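Local atomic coordinates of Non-reducing end beta-L-arabinofuranosidase (Bacteroides thetaiotaomicron, PDB entry 5MQO), a protein that probably hydrolyses glycosidic bonds in complex plant pectin, as a glycoside hydrolase of family GH127 in a gut bacterium. Residues G277-Q282 with R292-A297; G342-G347 with Q361-S366. All coordinates share one frame; numbering follows the deposited sequence.

Interaction 1: residues G277-Q282 with R292-A297; sequences GTDDNQ and RAMGHA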
loop_
_atom_site.group_PDB
_atom_site.type_symbol
_atom_site.label_atom_id
_atom_site.label_comp_id
_atom_site.label_asym_id
_atom_site.label_seq_id
_atom_site.Cartn_x
_atom_site.Cartn_y
_atom_site.Cartn_z
ATOM N N GLY A 277 12.282 26.156 4.874
ATOM C CA GLY A 277 11.585 24.898 4.735
ATOM C C GLY A 277 12.132 23.912 5.770
ATOM O O GLY A 277 13.053 24.221 6.528
ATOM N N THR A 278 11.557 22.719 5.812
ATOM C CA THR A 278 11.868 21.795 6.857
ATOM C C THR A 278 12.054 20.410 6.286
ATOM O O THR A 278 11.447 20.061 5.286
ATOM C CB THR A 278 10.764 21.811 7.941
ATOM O OG1 THR A 278 9.474 21.741 7.346
ATOM C CG2 THR A 278 10.821 23.095 8.754
ATOM N N ASP A 279 12.929 19.625 6.910
ATOM C CA ASP A 279 13.037 18.201 6.599
ATOM C C ASP A 279 11.648 17.549 6.728
ATOM O O ASP A 279 11.232 16.760 5.912
ATOM C CB ASP A 279 14.042 17.518 7.548
ATOM C CG ASP A 279 15.482 17.998 7.351
ATOM O OD1 ASP A 279 15.753 18.677 6.316
ATOM O OD2 ASP A 279 16.331 17.678 8.253
ATOM N N ASP A 280 10.931 17.938 7.760
ATOM C CA ASP A 280 9.626 17.402 8.075
ATOM C C ASP A 280 8.640 17.569 6.937
ATOM O O ASP A 280 7.866 16.659 6.685
ATOM C CB ASP A 280 9.101 18.056 9.354
ATOM C CG ASP A 280 8.012 17.269 9.999
ATOM O OD1 ASP A 280 8.076 16.004 10.077
ATOM O OD2 ASP A 280 7.090 17.930 10.487
ATOM N N ASN A 281 8.699 18.697 6.220
ATOM C CA ASN A 281 7.945 18.858 4.956
ATOM C C ASN A 281 8.785 18.626 3.673
ATOM O O ASN A 281 8.404 19.101 2.586
ATOM C CB ASN A 281 7.224 20.211 4.910
ATOM C CG ASN A 281 6.250 20.315 3.732
ATOM O OD1 ASN A 281 5.482 19.378 3.430
ATOM N ND2 ASN A 281 6.306 21.459 3.028
ATOM N N GLN A 282 9.874 17.851 3.783
ATOM C CA GLN A 282 10.792 17.555 2.671
ATOM C C GLN A 282 11.080 18.800 1.790
ATOM O O GLN A 282 11.099 18.696 0.553
ATOM C CB GLN A 282 10.241 16.426 1.788
ATOM C CG GLN A 282 9.854 15.137 2.481
ATOM C CD GLN A 282 8.654 15.242 3.415
ATOM O OE1 GLN A 282 7.641 15.864 3.086
ATOM N NE2 GLN A 282 8.772 14.641 4.603
ATOM N N ARG A 292 17.851 10.975 -0.084
ATOM C CA ARG A 292 17.474 10.172 1.060
ATOM C C ARG A 292 16.009 10.493 1.481
ATOM O O ARG A 292 15.474 11.579 1.183
ATOM C CB ARG A 292 18.502 10.421 2.177
ATOM C CG ARG A 292 19.894 9.835 1.890
ATOM C CD ARG A 292 20.901 10.108 3.011
ATOM N NE ARG A 292 22.084 9.208 3.047
ATOM C CZ ARG A 292 23.038 9.217 4.006
ATOM N NH1 ARG A 292 22.986 10.084 5.025
ATOM N NH2 ARG A 292 24.057 8.344 3.963
ATOM N N ALA A 293 15.356 9.536 2.143
ATOM C CA ALA A 293 14.019 9.749 2.730
ATOM C C ALA A 293 14.141 10.644 3.930
ATOM O O ALA A 293 15.124 10.543 4.644
ATOM C CB ALA A 293 13.394 8.432 3.147
ATOM N N MET A 294 13.126 11.461 4.213
ATOM C CA MET A 294 13.318 12.558 5.138
ATOM C C MET A 294 12.433 12.724 6.367
ATOM O O MET A 294 12.940 12.641 7.523
ATOM C CB MET A 294 13.262 13.835 4.346
ATOM C CG MET A 294 14.064 14.945 4.980
ATOM S SD MET A 294 14.703 15.983 3.691
ATOM C CE MET A 294 16.219 15.158 3.166
ATOM N N GLY A 295 11.159 13.057 6.180
ATOM C CA GLY A 295 10.435 13.637 7.351
ATOM C C GLY A 295 9.152 12.934 7.691
ATOM O O GLY A 295 9.160 11.739 7.866
ATOM N N HIS A 296 8.063 13.689 7.796
ATOM C CA HIS A 296 6.714 13.129 7.865
ATOM C C HIS A 296 6.487 12.116 6.709
ATOM O O HIS A 296 6.500 12.507 5.545
ATOM C CB HIS A 296 5.701 14.271 7.778
ATOM C CG HIS A 296 4.290 13.861 8.048
ATOM N ND1 HIS A 296 3.570 14.347 9.113
ATOM C CD2 HIS A 296 3.459 13.032 7.387
ATOM C CE1 HIS A 296 2.360 13.821 9.109
ATOM N NE2 HIS A 296 2.268 13.019 8.066
ATOM N N ALA A 297 6.255 10.838 7.032
ATOM C CA ALA A 297 6.386 9.787 6.032
ATOM C C ALA A 297 5.295 9.809 4.948
ATOM O O ALA A 297 5.537 9.474 3.805
ATOM C CB ALA A 297 6.519 8.428 6.694
#

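Interaction 2: residues G342-G347 with Q361-S366; sequences GALYDG and QKVHQS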
loop_
_atom_site.group_PDB
_atom_site.type_symbol
_atom_site.label_atom_id
_atom_site.label_comp_id
_atom_site.label_asym_id
_atom_site.label_seq_id
_atom_site.Cartn_x
_atom_site.Cartn_y
_atom_site.Cartn_z
ATOM N N GLY A 342 7.821 5.111 8.943
ATOM C CA GLY A 342 7.750 6.147 9.940
ATOM C C GLY A 342 7.889 5.541 11.321
ATOM O O GLY A 342 6.932 5.055 11.891
ATOM N N ALA A 343 9.114 5.607 11.819
ATOM C CA ALA A 343 9.560 5.122 13.106
ATOM C C ALA A 343 9.331 6.045 14.286
ATOM O O ALA A 343 9.428 5.584 15.426
ATOM C CB ALA A 343 11.053 4.910 13.011
ATOM N N LEU A 344 9.128 7.347 14.042
ATOM C CA LEU A 344 9.146 8.358 15.124
ATOM C C LEU A 344 7.818 9.044 15.165
ATOM O O LEU A 344 7.360 9.566 14.161
ATOM C CB LEU A 344 10.237 9.415 14.933
ATOM C CG LEU A 344 11.660 8.955 14.594
ATOM C CD1 LEU A 344 12.474 10.114 14.054
ATOM C CD2 LEU A 344 12.388 8.320 15.763
ATOM N N TYR A 345 7.207 9.019 16.341
ATOM C CA TYR A 345 6.107 9.921 16.682
ATOM C C TYR A 345 6.661 11.359 16.650
ATOM O O TYR A 345 6.080 12.227 16.006
ATOM C CB TYR A 345 5.536 9.589 18.089
ATOM C CG TYR A 345 4.624 8.345 18.167
ATOM C CD1 TYR A 345 5.097 7.055 17.886
ATOM C CD2 TYR A 345 3.281 8.468 18.549
ATOM C CE1 TYR A 345 4.252 5.949 17.959
ATOM C CE2 TYR A 345 2.450 7.367 18.632
ATOM C CZ TYR A 345 2.934 6.114 18.337
ATOM O OH TYR A 345 2.095 5.039 18.419
ATOM N N ASP A 346 7.774 11.599 17.344
ATOM C CA ASP A 346 8.414 12.908 17.400
ATOM C C ASP A 346 9.911 12.714 17.373
ATOM O O ASP A 346 10.385 11.717 17.861
ATOM C CB ASP A 346 8.093 13.634 18.711
ATOM C CG ASP A 346 6.602 13.811 18.966
ATOM O OD1 ASP A 346 5.870 14.538 18.238
ATOM O OD2 ASP A 346 6.162 13.245 19.969
ATOM N N GLY A 347 10.669 13.663 16.854
ATOM C CA GLY A 347 12.124 13.578 16.922
ATOM C C GLY A 347 12.815 14.774 16.292
ATOM O O GLY A 347 12.196 15.835 16.075
ATOM N N GLN A 361 16.030 20.408 13.384
ATOM C CA GLN A 361 14.598 20.691 13.402
ATOM C C GLN A 361 13.827 19.559 14.049
ATOM O O GLN A 361 14.301 18.441 14.081
ATOM C CB GLN A 361 14.100 20.832 11.982
ATOM C CG GLN A 361 14.659 22.015 11.204
ATOM C CD GLN A 361 14.289 21.965 9.732
ATOM O OE1 GLN A 361 13.763 20.955 9.223
ATOM N NE2 GLN A 361 14.576 23.037 9.040
ATOM N N LYS A 362 12.628 19.847 14.547
ATOM C CA LYS A 362 11.663 18.793 14.908
ATOM C C LYS A 362 11.044 18.113 13.669
ATOM O O LYS A 362 10.824 18.750 12.645
ATOM C CB LYS A 362 10.569 19.320 15.851
ATOM C CG LYS A 362 11.061 19.477 17.290
ATOM C CD LYS A 362 10.279 20.516 18.075
ATOM C CE LYS A 362 8.813 20.144 18.171
ATOM N NZ LYS A 362 7.990 21.346 18.439
ATOM N N VAL A 363 10.802 16.802 13.788
ATOM C CA VAL A 363 10.002 16.028 12.818
ATOM C C VAL A 363 8.862 15.356 13.576
ATOM O O VAL A 363 8.853 15.329 14.800
ATOM C CB VAL A 363 10.857 14.988 12.044
ATOM C CG1 VAL A 363 12.039 15.667 11.381
ATOM C CG2 VAL A 363 11.368 13.859 12.940
ATOM N N HIS A 364 7.892 14.816 12.860
ATOM C CA HIS A 364 6.808 14.053 13.502
ATOM C C HIS A 364 6.188 13.068 12.511
ATOM O O HIS A 364 6.118 13.357 11.335
ATOM C CB HIS A 364 5.744 14.986 14.125
ATOM C CG HIS A 364 4.847 15.659 13.119
ATOM N ND1 HIS A 364 5.328 16.307 11.998
ATOM C CD2 HIS A 364 3.496 15.791 13.073
ATOM C CE1 HIS A 364 4.320 16.807 11.311
ATOM N NE2 HIS A 364 3.196 16.502 11.935
ATOM N N GLN A 365 5.766 11.907 12.998
ATOM C CA GLN A 365 5.121 10.881 12.177
ATOM C C GLN A 365 6.046 10.639 11.001
ATOM O O GLN A 365 5.665 10.716 9.819
ATOM C CB GLN A 365 3.718 11.335 11.769
ATOM C CG GLN A 365 3.006 12.128 12.868
ATOM C CD GLN A 365 1.495 12.108 12.779
ATOM O OE1 GLN A 365 0.921 11.918 11.717
ATOM N NE2 GLN A 365 0.846 12.290 13.915
ATOM N N SER A 366 7.284 10.339 11.383
ATOM C CA SER A 366 8.440 10.577 10.548
ATOM C C SER A 366 9.453 9.436 10.443
ATOM O O SER A 366 9.615 8.604 11.356
ATOM C CB SER A 366 9.171 11.823 11.061
ATOM O OG SER A 366 10.397 12.023 10.393
#

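Interaction 1: residues G277-Q282 with R292-A297
Met294 and Gln282 meet where a type I beta turn, Asp279 to Gln282, sits on residues 294-296, both in the loop joining helices 258-270 and 297-314 of the GH127 catalytic domain. Met294 brings its chain up against the first turn residue, with CG 3.6 Å from Asp279 CB. Its CG stands anti to the backbone N (chi1 -152°), and further bends carry SD past the same aspartate, whose carboxylate is engaged by Arg284 and Ser349. The Gln282 chain runs antiparallel to that of Met294, CG to Met294 CB 4.1 Å. A bend at chi2 (67°) then folds its amide back, leaving NE2 3.3 Å from His296 O. With an alanine here, the CG methylene against Met294 CB and the amide over 295-296 are gone, which would probably open a gap under the turn and let the Met294 chain shift. Gly295 passes under the turn, its CA 3.5 Å from Asp279 O, where a CB would clash. His296, N-cap of helix 297-314, turns its ring away, edge-to-face with that of His364. Asp280 OD1 chiefly takes the His364 N-H and only weakly that of His296, whose N instead reaches a lone pair of Asp280 O at 3.2 Å.

Interaction 2: residues G342-G347 with Q361-S366
Leu344 and Ser366 pair through both of their backbone groups in an antiparallel hairpin whose tight face carries Leu344, Gly347, Val363 and Ser366. Ser366 N reaches Leu344 O at 2.9 Å, while Leu344 N returns a bond to Ser366 O at 3.0 Å; both donors lie in the carbonyl planes. Irregularities crowd in on each segment: Ala343 and Leu344 share Ser366 in a classic bulge, and Gln365 and Ser366 share Leu344 in a G1 bulge. The chain turns a corner here, and Gln365 N comes from above the carbonyl plane of Tyr345 O, 3.0 Å away. Farther along, Gly347 and Val363 close a second hydrogen-bonded pair, with Val363 N to Gly347 O at 2.8 Å. Leu344 CD1 crosses to Val363 CG2 at 4.1 Å, on the face where Gly347, having no side chain, makes room; a CB there would crowd the leucine methyl.

The face of Asp346 and His364 is looser. They form a non-hydrogen-bonded pair, their carboxylate and ring nearly parallel (9°), yet Asp346 OD1 comes only to His364 CB, at 4.1 Å. At the exposed rim, Lys362 only brings CB and CG near Gly347 O. Asp346 instead forms a salt bridge with Arg444, which also bonds Tyr345 O. The two segments are thus joined by main-chain bonds and one apolar touch, while the aspartate's charge is answered from elsewhere in the chain.

How the interactions relate
Interaction 1 closes before interaction 2 opens: helices 297-314 and 317-333 intervene, and all four segments belong to the GH127 catalytic domain, probably an (alpha/alpha)6 barrel as in the family. In space, however, the contacts are neighbours, with centres about 9 Å apart. Strand 361-364, half of the two-stranded sheet with 347-349, lies against the loop of interaction 1. Gln361 OE1 probably accepts a hydrogen bond from Asp279 N at 2.8 Å, and Asp280 OD1 takes the N-H of His364. The ends are joined as well, through backbone bonds from Gly295 to Tyr367 and from Ala297 to Gln365. The hairpin is thereby fastened to the loop that leads into helix 297-314.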